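Adhesion and penetration protein autotransporter (Haemophilus influenzae, PDB 3SYJ) promotes bacterial adherence to and invasion of host cells, self-associates to drive bacterial aggregation, and is probably a serine protease. Local coordinates at residues V69-N74 against D217-P221; V54-A60 against Y77-G83; Y112-N118 against Q252-Y258; G192-G197 against E248-L253. All blocks are in the same frame, centred on the assembly; numbering follows the deposited sequence.

Contact 1 of 4, residues V69-N74 against D217-P221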
# COMPACT_ATOMS: atom_id res chain seq x y z
N VAL A 69 -45.58 37.26 -36.13
CA VAL A 69 -47.03 37.41 -36.16
C VAL A 69 -47.46 38.35 -35.04
O VAL A 69 -46.87 38.34 -33.96
CB VAL A 69 -47.74 36.05 -36.02
CG1 VAL A 69 -47.65 35.53 -34.59
CG2 VAL A 69 -49.19 36.17 -36.44
N SER A 70 -48.46 39.17 -35.31
CA SER A 70 -48.98 40.13 -34.34
C SER A 70 -50.30 40.68 -34.87
O SER A 70 -50.79 40.22 -35.89
CB SER A 70 -47.97 41.27 -34.13
OG SER A 70 -48.33 42.08 -33.02
N VAL A 71 -50.88 41.66 -34.18
CA VAL A 71 -52.11 42.30 -34.67
C VAL A 71 -51.78 43.50 -35.57
O VAL A 71 -50.79 44.21 -35.34
CB VAL A 71 -53.08 42.74 -33.51
CG1 VAL A 71 -53.73 41.52 -32.84
CG2 VAL A 71 -52.36 43.61 -32.49
N ALA A 72 -52.61 43.72 -36.58
CA ALA A 72 -52.44 44.86 -37.48
C ALA A 72 -52.49 46.20 -36.74
O ALA A 72 -51.79 47.14 -37.13
CB ALA A 72 -53.49 44.84 -38.58
N HIS A 73 -53.30 46.30 -35.70
CA HIS A 73 -53.48 47.58 -35.03
C HIS A 73 -52.23 48.02 -34.27
O HIS A 73 -52.12 49.17 -33.85
CB HIS A 73 -54.78 47.66 -34.20
CG HIS A 73 -54.67 47.12 -32.81
ND1 HIS A 73 -55.32 45.97 -32.40
CD2 HIS A 73 -54.04 47.60 -31.71
CE1 HIS A 73 -55.07 45.75 -31.12
NE2 HIS A 73 -54.29 46.73 -30.68
N ASN A 74 -51.28 47.11 -34.11
CA ASN A 74 -49.96 47.50 -33.63
C ASN A 74 -49.23 48.19 -34.77
O ASN A 74 -48.40 47.58 -35.45
CB ASN A 74 -49.17 46.29 -33.15
CG ASN A 74 -49.60 45.81 -31.77
OD1 ASN A 74 -50.11 46.59 -30.97
ND2 ASN A 74 -49.39 44.53 -31.49
N ASP A 217 -51.14 44.51 -24.36
CA ASP A 217 -50.91 43.09 -24.57
C ASP A 217 -51.45 42.65 -25.92
O ASP A 217 -51.26 41.49 -26.31
CB ASP A 217 -51.56 42.27 -23.45
CG ASP A 217 -50.70 42.21 -22.20
OD1 ASP A 217 -49.52 41.81 -22.31
OD2 ASP A 217 -51.21 42.54 -21.10
N SER A 218 -52.13 43.55 -26.63
CA SER A 218 -52.67 43.22 -27.95
C SER A 218 -51.54 42.78 -28.87
O SER A 218 -50.50 43.44 -28.94
CB SER A 218 -53.39 44.42 -28.58
OG SER A 218 -54.59 44.73 -27.88
N GLY A 219 -51.74 41.67 -29.56
CA GLY A 219 -50.72 41.15 -30.44
C GLY A 219 -49.87 40.08 -29.78
O GLY A 219 -49.36 39.19 -30.46
N SER A 220 -49.73 40.17 -28.46
CA SER A 220 -48.95 39.19 -27.70
C SER A 220 -49.46 37.78 -27.98
O SER A 220 -50.65 37.59 -28.25
CB SER A 220 -48.99 39.49 -26.20
OG SER A 220 -50.21 39.04 -25.63
N PRO A 221 -48.57 36.78 -27.91
CA PRO A 221 -48.89 35.42 -28.36
C PRO A 221 -49.49 34.55 -27.27
O PRO A 221 -49.23 34.73 -26.08
CB PRO A 221 -47.51 34.85 -28.72
CG PRO A 221 -46.49 35.81 -28.14
CD PRO A 221 -47.21 36.86 -27.37
O HOH W 1 -47.41 37.29 -31.36
O HOH W 2 -49.79 46.16 -28.50
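Gly219 and Ser218 lose the most surface where the loop 217-221 meets 69-74. With no CB, Gly219 lets three side chains close on its backbone: Ser70 OG stands 3.6 Å from Gly219 CA, Val71 CG2 lies 3.6 Å from Gly219 N, and the amide of Asn74 comes in beside them. Its positive phi (96°), easy for glycine, turns the chain here within the type II turn from Asp217 to Ser220. Asn74 ND2 donates to Ser218 O (3.0 Å, almost straight at 170°), reaching it from above the carbonyl plane, while a second bond from ND2 to Ser70 OG (3.1 Å) fixes the rotation of the amide. Ser70 OG is bonded to Val59 O as well, so the group that holds Asn74 is itself held.

Ser218 turns its CB toward the imidazole of His73, 3.2 Å from His73 NE2, and Ser218 OG lies at the ring edge, 3.5 Å from the same nitrogen. Val71 CG2 packs on one face of that ring, and His73 ND1 is hydrogen-bonded to Asp115. A water joins the two backbones by donating to both Val69 O and Gly219 O. Ser218 sits in the Gly-Asp-Ser-Gly sequence of chymotrypsin-like serine proteases and is the active-site serine by similarity. Ser218, His73 and Asp115 are arranged as in a Ser-His-Asp catalytic triad, which is probably what they form, and the geometry is consistent with a nucleophile placed beside the histidine that would activate it.

Contact 2 of 4, residues V54-A60 against Y77-G83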
# COMPACT_ATOMS: atom_id res chain seq x y z
N VAL A 54 -40.48 34.63 -28.50
CA VAL A 54 -41.25 35.84 -28.28
C VAL A 54 -40.34 37.07 -28.25
O VAL A 54 -39.29 37.07 -27.60
CB VAL A 54 -42.04 35.78 -26.95
CG1 VAL A 54 -42.77 37.10 -26.70
CG2 VAL A 54 -43.00 34.60 -26.98
N SER A 55 -40.74 38.12 -28.97
CA SER A 55 -39.92 39.31 -29.02
C SER A 55 -39.82 39.91 -27.62
O SER A 55 -40.74 39.80 -26.82
CB SER A 55 -40.49 40.33 -30.00
OG SER A 55 -41.75 40.80 -29.57
N ARG A 56 -38.69 40.53 -27.33
CA ARG A 56 -38.47 41.20 -26.06
C ARG A 56 -39.60 42.17 -25.69
O ARG A 56 -39.90 42.35 -24.51
CB ARG A 56 -37.16 41.98 -26.10
CG ARG A 56 -35.92 41.12 -25.94
CD ARG A 56 -35.70 40.85 -24.46
NE ARG A 56 -36.01 39.47 -24.15
CZ ARG A 56 -36.48 39.04 -22.99
NH1 ARG A 56 -36.74 39.90 -22.00
NH2 ARG A 56 -36.72 37.75 -22.83
N ASN A 57 -40.21 42.82 -26.68
CA ASN A 57 -41.26 43.79 -26.38
C ASN A 57 -42.64 43.14 -26.23
O ASN A 57 -43.63 43.83 -26.04
CB ASN A 57 -41.31 44.90 -27.42
CG ASN A 57 -41.69 44.40 -28.79
OD1 ASN A 57 -42.31 43.34 -28.93
ND2 ASN A 57 -41.32 45.14 -29.82
N GLY A 58 -42.68 41.82 -26.34
CA GLY A 58 -43.88 41.07 -26.05
C GLY A 58 -45.00 41.12 -27.08
O GLY A 58 -46.01 40.44 -26.91
N VAL A 59 -44.84 41.90 -28.14
CA VAL A 59 -45.97 42.04 -29.06
C VAL A 59 -45.92 41.09 -30.26
O VAL A 59 -46.83 41.11 -31.10
CB VAL A 59 -46.15 43.49 -29.56
CG1 VAL A 59 -46.27 44.45 -28.39
CG2 VAL A 59 -44.99 43.89 -30.46
N ALA A 60 -44.89 40.25 -30.35
CA ALA A 60 -44.79 39.35 -31.51
C ALA A 60 -44.06 38.04 -31.24
O ALA A 60 -43.31 37.90 -30.27
CB ALA A 60 -44.15 40.07 -32.70
N TYR A 77 -44.63 49.87 -34.17
CA TYR A 77 -43.31 49.25 -34.03
C TYR A 77 -42.73 48.92 -35.40
O TYR A 77 -43.45 48.58 -36.31
CB TYR A 77 -43.35 48.01 -33.12
CG TYR A 77 -43.94 46.76 -33.74
CD1 TYR A 77 -43.22 45.57 -33.73
CD2 TYR A 77 -45.21 46.75 -34.30
CE1 TYR A 77 -43.75 44.40 -34.27
CE2 TYR A 77 -45.75 45.59 -34.84
CZ TYR A 77 -45.01 44.42 -34.83
OH TYR A 77 -45.53 43.26 -35.38
N THR A 78 -41.41 49.05 -35.54
CA THR A 78 -40.77 48.86 -36.84
C THR A 78 -39.70 47.77 -36.79
O THR A 78 -39.06 47.49 -37.80
CB THR A 78 -40.10 50.16 -37.30
OG1 THR A 78 -39.20 50.61 -36.28
CG2 THR A 78 -41.14 51.22 -37.55
N ASP A 79 -39.52 47.17 -35.63
CA ASP A 79 -38.48 46.15 -35.45
C ASP A 79 -38.72 45.32 -34.20
O ASP A 79 -39.52 45.69 -33.33
CB ASP A 79 -37.10 46.81 -35.40
CG ASP A 79 -37.04 47.97 -34.43
OD1 ASP A 79 -37.42 47.78 -33.26
OD2 ASP A 79 -36.60 49.06 -34.84
N VAL A 80 -38.03 44.19 -34.11
CA VAL A 80 -38.11 43.34 -32.93
C VAL A 80 -36.73 42.86 -32.54
O VAL A 80 -35.80 42.92 -33.35
CB VAL A 80 -39.03 42.11 -33.16
CG1 VAL A 80 -40.49 42.55 -33.27
CG2 VAL A 80 -38.60 41.36 -34.41
N ASP A 81 -36.57 42.40 -31.31
CA ASP A 81 -35.33 41.74 -30.92
C ASP A 81 -35.61 40.58 -29.99
O ASP A 81 -36.72 40.45 -29.48
CB ASP A 81 -34.31 42.73 -30.33
CG ASP A 81 -34.83 43.44 -29.09
OD1 ASP A 81 -36.03 43.31 -28.78
OD2 ASP A 81 -34.02 44.14 -28.44
N PHE A 82 -34.61 39.75 -29.76
CA PHE A 82 -34.80 38.49 -29.06
C PHE A 82 -33.66 38.23 -28.09
O PHE A 82 -32.64 38.90 -28.14
CB PHE A 82 -34.89 37.34 -30.06
CG PHE A 82 -35.97 37.51 -31.09
CD1 PHE A 82 -37.26 37.07 -30.84
CD2 PHE A 82 -35.69 38.12 -32.31
CE1 PHE A 82 -38.25 37.23 -31.80
CE2 PHE A 82 -36.67 38.28 -33.26
CZ PHE A 82 -37.96 37.83 -33.00
N GLY A 83 -33.84 37.24 -27.22
CA GLY A 83 -32.79 36.83 -26.32
C GLY A 83 -33.18 36.98 -24.87
O GLY A 83 -34.33 36.74 -24.49
O HOH W 3 -36.40 36.24 -27.22
O HOH W 4 -38.59 43.54 -29.31
O HOH W 5 -40.38 47.28 -31.10
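Arg56 reaches across to 77-83 along its whole length. Its backbone N donates to Asp81 O (2.9 Å, 172°), which fixes the start of the side chain. Arg56 CB then rests 3.2 Å from Asp81 OD1, and CG follows at 3.6 Å from the same oxygen, the two side chains crossing at about a right angle. Bends at chi2 and chi3 carry the guanidinium past this carboxylate to Gly83, where Arg56 NE and NH2 both make weak hydrogen bonds to Gly83 O, at 3.2 and 3.1 Å. The remaining nitrogen, NH1, forms a salt bridge with Glu17, so the long, many-handed arginine joins three parts of the chain.

Arg56 sits in a type I turn from Ser55 to Gly58, overlapped by an Asx turn in which Asn57 OD1 accepts from Val59 N; Ser55 OG donates to that oxygen from the opposite face of its plane. This compact loop packs on the edge strand 79-80 of a three-stranded antiparallel sheet in the protease domain. Beyond the turn, Val59 CG2 sits over a face of the Tyr77 ring, a CH-pi contact 4.2 Å from its centroid. Tyr77 OH is hydrogen-bonded to His117 NE2 at the far end of the ring.

Contact 3 of 4, residues Y112-N118 against Q252-Y258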
# COMPACT_ATOMS: atom_id res chain seq x y z
N TYR A 112 -61.39 35.83 -42.46
CA TYR A 112 -61.18 36.24 -41.07
C TYR A 112 -61.01 37.74 -40.88
O TYR A 112 -60.86 38.49 -41.84
CB TYR A 112 -60.01 35.44 -40.48
CG TYR A 112 -60.28 33.96 -40.59
CD1 TYR A 112 -61.13 33.33 -39.69
CD2 TYR A 112 -59.73 33.21 -41.61
CE1 TYR A 112 -61.41 31.98 -39.79
CE2 TYR A 112 -60.01 31.86 -41.73
CZ TYR A 112 -60.85 31.25 -40.81
OH TYR A 112 -61.13 29.91 -40.92
N GLU A 113 -61.06 38.17 -39.62
CA GLU A 113 -60.97 39.58 -39.26
C GLU A 113 -59.59 40.13 -39.54
O GLU A 113 -58.59 39.43 -39.37
CB GLU A 113 -61.31 39.78 -37.79
CG GLU A 113 -62.75 39.42 -37.47
CD GLU A 113 -63.72 40.22 -38.32
OE1 GLU A 113 -63.75 41.47 -38.19
OE2 GLU A 113 -64.46 39.59 -39.11
N ASP A 114 -59.53 41.40 -39.95
CA ASP A 114 -58.29 41.97 -40.48
C ASP A 114 -57.37 42.64 -39.45
O ASP A 114 -56.43 43.34 -39.83
CB ASP A 114 -58.59 42.92 -41.66
CG ASP A 114 -59.49 44.08 -41.28
OD1 ASP A 114 -59.69 44.31 -40.06
OD2 ASP A 114 -59.99 44.78 -42.18
N ASP A 115 -57.62 42.43 -38.16
CA ASP A 115 -56.68 42.86 -37.13
C ASP A 115 -55.65 41.74 -36.96
O ASP A 115 -55.68 40.99 -35.98
CB ASP A 115 -57.39 43.17 -35.82
CG ASP A 115 -56.55 44.02 -34.87
OD1 ASP A 115 -55.42 44.42 -35.24
OD2 ASP A 115 -57.02 44.28 -33.74
N TYR A 116 -54.76 41.63 -37.93
CA TYR A 116 -53.83 40.50 -38.01
C TYR A 116 -52.79 40.80 -39.07
O TYR A 116 -53.14 41.19 -40.18
CB TYR A 116 -54.61 39.24 -38.39
CG TYR A 116 -53.81 37.96 -38.34
CD1 TYR A 116 -54.07 37.00 -37.38
CD2 TYR A 116 -52.79 37.70 -39.26
CE1 TYR A 116 -53.35 35.82 -37.33
CE2 TYR A 116 -52.06 36.52 -39.22
CZ TYR A 116 -52.35 35.59 -38.24
OH TYR A 116 -51.65 34.41 -38.18
N HIS A 117 -51.52 40.64 -38.73
CA HIS A 117 -50.47 40.77 -39.75
C HIS A 117 -49.27 39.83 -39.54
O HIS A 117 -49.01 39.37 -38.42
CB HIS A 117 -50.03 42.24 -39.93
CG HIS A 117 -49.26 42.81 -38.78
ND1 HIS A 117 -49.02 44.16 -38.65
CD2 HIS A 117 -48.68 42.21 -37.71
CE1 HIS A 117 -48.32 44.37 -37.54
NE2 HIS A 117 -48.10 43.21 -36.96
N ASN A 118 -48.55 39.56 -40.62
CA ASN A 118 -47.41 38.65 -40.63
C ASN A 118 -46.14 39.32 -41.15
O ASN A 118 -45.71 39.05 -42.27
CB ASN A 118 -47.71 37.43 -41.50
CG ASN A 118 -48.15 36.23 -40.70
OD1 ASN A 118 -47.46 35.82 -39.77
ND2 ASN A 118 -49.27 35.65 -41.08
N GLN A 252 -57.33 35.99 -31.53
CA GLN A 252 -57.43 35.62 -32.94
C GLN A 252 -56.51 34.43 -33.20
O GLN A 252 -55.30 34.51 -32.98
CB GLN A 252 -57.04 36.80 -33.82
CG GLN A 252 -58.02 37.95 -33.77
CD GLN A 252 -59.37 37.57 -34.31
OE1 GLN A 252 -60.34 37.50 -33.56
NE2 GLN A 252 -59.44 37.31 -35.60
N LEU A 253 -57.09 33.31 -33.64
CA LEU A 253 -56.30 32.12 -33.93
C LEU A 253 -55.28 32.40 -35.04
O LEU A 253 -55.50 33.27 -35.87
CB LEU A 253 -57.21 30.94 -34.31
CG LEU A 253 -58.23 30.49 -33.26
CD1 LEU A 253 -59.03 29.30 -33.76
CD2 LEU A 253 -57.56 30.15 -31.93
N VAL A 254 -54.16 31.67 -35.04
CA VAL A 254 -53.13 31.91 -36.05
C VAL A 254 -53.57 31.34 -37.39
O VAL A 254 -54.29 30.34 -37.45
CB VAL A 254 -51.77 31.31 -35.65
CG1 VAL A 254 -51.19 32.08 -34.46
CG2 VAL A 254 -51.91 29.82 -35.34
N ARG A 255 -53.12 31.98 -38.47
CA ARG A 255 -53.59 31.64 -39.81
C ARG A 255 -52.49 31.04 -40.69
O ARG A 255 -51.77 31.74 -41.38
CB ARG A 255 -54.23 32.87 -40.45
CG ARG A 255 -55.30 33.47 -39.54
CD ARG A 255 -55.95 34.73 -40.09
NE ARG A 255 -56.75 35.39 -39.06
CZ ARG A 255 -57.14 36.66 -39.12
NH1 ARG A 255 -56.80 37.41 -40.15
NH2 ARG A 255 -57.85 37.19 -38.13
N LYS A 256 -52.39 29.71 -40.66
CA LYS A 256 -51.33 28.98 -41.34
C LYS A 256 -51.41 29.10 -42.86
O LYS A 256 -50.39 29.15 -43.54
CB LYS A 256 -51.40 27.51 -40.92
CG LYS A 256 -50.24 26.65 -41.38
CD LYS A 256 -49.22 26.47 -40.27
CE LYS A 256 -48.45 25.17 -40.42
NZ LYS A 256 -49.32 23.96 -40.30
N SER A 257 -52.63 29.13 -43.40
CA SER A 257 -52.82 29.21 -44.85
C SER A 257 -52.49 30.58 -45.38
O SER A 257 -51.98 30.73 -46.49
CB SER A 257 -54.26 28.86 -45.23
OG SER A 257 -54.41 27.47 -45.46
N TYR A 258 -52.79 31.60 -44.59
CA TYR A 258 -52.47 32.96 -44.97
C TYR A 258 -50.97 33.13 -44.95
O TYR A 258 -50.39 33.72 -45.86
CB TYR A 258 -53.13 33.94 -44.01
CG TYR A 258 -52.69 35.38 -44.16
CD1 TYR A 258 -53.01 36.11 -45.30
CD2 TYR A 258 -51.98 36.02 -43.15
CE1 TYR A 258 -52.63 37.44 -45.43
CE2 TYR A 258 -51.60 37.34 -43.26
CZ TYR A 258 -51.92 38.04 -44.41
OH TYR A 258 -51.54 39.36 -44.53
O HOH W 6 -50.52 33.71 -40.33
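Glu113 O is gripped by two nitrogens of one guanidinium: Arg255 NH2 at 2.7 Å, on a lone pair of the carbonyl, and Arg255 NH1 at 2.8 Å. Both bonds lie close to the guanidinium plane, so the oxygen sits at the end of that flat group and the faces are left to other partners. Tyr112 CB covers one face, 3.4 Å from Arg255 CZ. On the opposite face lies the ring of Tyr116, stacked nearly flat with centres 4.2 Å apart and planes at 16°. The aliphatic part of the arginine runs extended along the same ring, with Arg255 CD above its centre in a CH-pi contact. Arginine suits the place because its charge can be stabilised by the carbonyl and, probably, by the aromatic faces, while its methylenes lie on carbon; Tyr104 adds a further cation-pi contact.

The loop 112-118 also carries Asp115, centre of an inverse gamma turn and the likely acid of the Ser-His-Asp triad, with a salt bridge from its OD2 to Arg239 NE. Near this turn, Glu113 and Tyr116 meet the residues that lead from strand 249-253 into helix 256-266.

Tyr116 goes on to use its far end. Its ring swings away from its own backbone N (chi1 -173°), which brings it across to Arg255, the N-cap residue of the helix, and Arg255 N donates to Tyr116 OH at 2.9 Å, 162°. From the first turn of that helix, Tyr258 CD2 touches Tyr116 CE2 at 4.0 Å, and Tyr258 OH is bonded to Asn102 O.

Contact 4 of 4, residues G192-G197 against E248-L253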
# COMPACT_ATOMS: atom_id res chain seq x y z
N GLY A 192 -62.10 31.05 -36.06
CA GLY A 192 -61.05 32.06 -36.10
C GLY A 192 -60.72 32.71 -34.77
O GLY A 192 -59.93 33.65 -34.72
N TYR A 193 -61.31 32.21 -33.68
CA TYR A 193 -61.15 32.87 -32.39
C TYR A 193 -61.31 31.95 -31.19
O TYR A 193 -61.84 30.84 -31.29
CB TYR A 193 -62.14 34.03 -32.27
CG TYR A 193 -63.57 33.57 -32.05
CD1 TYR A 193 -64.05 33.36 -30.76
CD2 TYR A 193 -64.43 33.36 -33.11
CE1 TYR A 193 -65.35 32.94 -30.54
CE2 TYR A 193 -65.74 32.94 -32.91
CZ TYR A 193 -66.19 32.73 -31.62
OH TYR A 193 -67.49 32.32 -31.41
N SER A 194 -60.86 32.43 -30.04
CA SER A 194 -61.06 31.75 -28.78
C SER A 194 -61.04 32.79 -27.66
O SER A 194 -60.29 33.77 -27.72
CB SER A 194 -59.98 30.69 -28.57
OG SER A 194 -60.27 29.86 -27.45
N TYR A 195 -61.90 32.60 -26.67
CA TYR A 195 -61.91 33.45 -25.48
C TYR A 195 -61.41 32.64 -24.28
O TYR A 195 -61.81 31.49 -24.08
CB TYR A 195 -63.31 33.98 -25.19
CG TYR A 195 -63.75 35.13 -26.08
CD1 TYR A 195 -63.27 36.41 -25.87
CD2 TYR A 195 -64.65 34.93 -27.11
CE1 TYR A 195 -63.67 37.47 -26.67
CE2 TYR A 195 -65.05 35.98 -27.92
CZ TYR A 195 -64.56 37.25 -27.70
OH TYR A 195 -64.96 38.30 -28.50
N LEU A 196 -60.52 33.24 -23.50
CA LEU A 196 -60.05 32.62 -22.27
C LEU A 196 -60.23 33.61 -21.14
O LEU A 196 -59.95 34.80 -21.29
CB LEU A 196 -58.58 32.20 -22.39
CG LEU A 196 -58.17 31.42 -23.65
CD1 LEU A 196 -56.66 31.22 -23.68
CD2 LEU A 196 -58.90 30.07 -23.75
N GLY A 197 -60.71 33.13 -20.00
CA GLY A 197 -61.05 34.02 -18.91
C GLY A 197 -61.40 33.28 -17.65
O GLY A 197 -61.66 32.08 -17.66
N GLU A 248 -60.68 38.42 -18.50
CA GLU A 248 -61.01 37.69 -19.72
C GLU A 248 -60.41 38.28 -21.01
O GLU A 248 -60.26 39.50 -21.13
CB GLU A 248 -62.53 37.53 -19.84
CG GLU A 248 -62.99 36.76 -21.04
CD GLU A 248 -64.43 37.08 -21.39
OE1 GLU A 248 -64.75 38.29 -21.48
OE2 GLU A 248 -65.23 36.14 -21.57
N ASN A 249 -60.09 37.42 -21.97
CA ASN A 249 -59.46 37.89 -23.21
C ASN A 249 -59.91 37.13 -24.46
O ASN A 249 -60.12 35.92 -24.42
CB ASN A 249 -57.93 37.83 -23.11
CG ASN A 249 -57.38 38.70 -22.01
OD1 ASN A 249 -57.38 39.93 -22.10
ND2 ASN A 249 -56.89 38.06 -20.95
N GLY A 250 -60.02 37.85 -25.57
CA GLY A 250 -60.28 37.22 -26.86
C GLY A 250 -58.99 37.06 -27.65
O GLY A 250 -58.12 37.93 -27.61
N PHE A 251 -58.88 35.95 -28.37
CA PHE A 251 -57.70 35.67 -29.18
C PHE A 251 -58.07 35.39 -30.61
O PHE A 251 -59.02 34.66 -30.89
CB PHE A 251 -56.96 34.45 -28.61
CG PHE A 251 -56.39 34.68 -27.26
CD1 PHE A 251 -55.12 35.21 -27.11
CD2 PHE A 251 -57.14 34.42 -26.12
CE1 PHE A 251 -54.59 35.44 -25.87
CE2 PHE A 251 -56.62 34.65 -24.86
CZ PHE A 251 -55.35 35.16 -24.73
N GLN A 252 -57.33 35.99 -31.53
CA GLN A 252 -57.43 35.62 -32.94
C GLN A 252 -56.51 34.43 -33.20
O GLN A 252 -55.30 34.51 -32.98
CB GLN A 252 -57.04 36.80 -33.82
CG GLN A 252 -58.02 37.95 -33.77
CD GLN A 252 -59.37 37.57 -34.31
OE1 GLN A 252 -60.34 37.50 -33.56
NE2 GLN A 252 -59.44 37.31 -35.60
N LEU A 253 -57.09 33.31 -33.64
CA LEU A 253 -56.30 32.12 -33.93
C LEU A 253 -55.28 32.40 -35.04
O LEU A 253 -55.50 33.27 -35.87
CB LEU A 253 -57.21 30.94 -34.31
CG LEU A 253 -58.23 30.49 -33.26
CD1 LEU A 253 -59.03 29.30 -33.76
CD2 LEU A 253 -57.56 30.15 -31.93
O HOH W 7 -57.99 34.19 -36.53
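Leu196 lays its branched end against the ring of Phe251, CD1 coming within 3.6 Å of Phe251 CE2 as the two side chains cross at about a right angle. Both belong to the face of the sheet that also bears Ser194 and Asn249, where Phe251 further packs on Leu238 and Leu196 on Gln186. Two apolar groups suit this buried side. On the other face Tyr195 brings its ring obliquely against Gly250, with Tyr195 CD1 only 3.3 Å from Gly250 CA; the glycine lacks a side chain, so the ring can approach the neighbouring backbone closely.

Strands 193-196 and 249-253 are antiparallel neighbours, at 154°, in a seven-stranded sheet of the protease domain, consistent with the second barrel of a chymotrypsin-like fold. Ser194 with Phe251 and Leu196 with Asn249 are hydrogen-bonded pairs, the shortest bonds being Phe251 N to Ser194 O and Asn249 N to Leu196 O, both 2.7 Å. Tyr193 with Gln252 and Tyr195 with Gly250 form the non-hydrogen-bonded pairs between and beside them.

Where the ladder ends, Leu253 N still donates to Gly192 O (3.1 Å), from well above the carbonyl plane, and a water donates to both Gly192 O and Leu253 O. The Leu253 side chain lies along the backbone of Gly192 and Tyr193. At the other end, Glu248 CG lies 3.6 Å from Leu196 O, and its carboxylate turns to a salt bridge with Arg187.

In the fold
From the N terminus, contact 2 closes first, a short loop from 54-60 to 77-83 that contains the strands 61-64 and 67-69. Inside it begins contact 1, whose partner 217-221 lies far along the chain, so the two cross, and they also touch. Contact 3 starts at 112-118 and ends at 252-258; it too crosses and touches contact 1. Contact 4, between neighbouring strands, nests inside contact 3, shares Gln252 and Leu253 with it and crosses contact 1. Contact 2 closes before contacts 3 and 4 open and is in series with both. Together they tie loops from the N-terminal half of the protease domain to its seven-stranded sheet, around the probable active site.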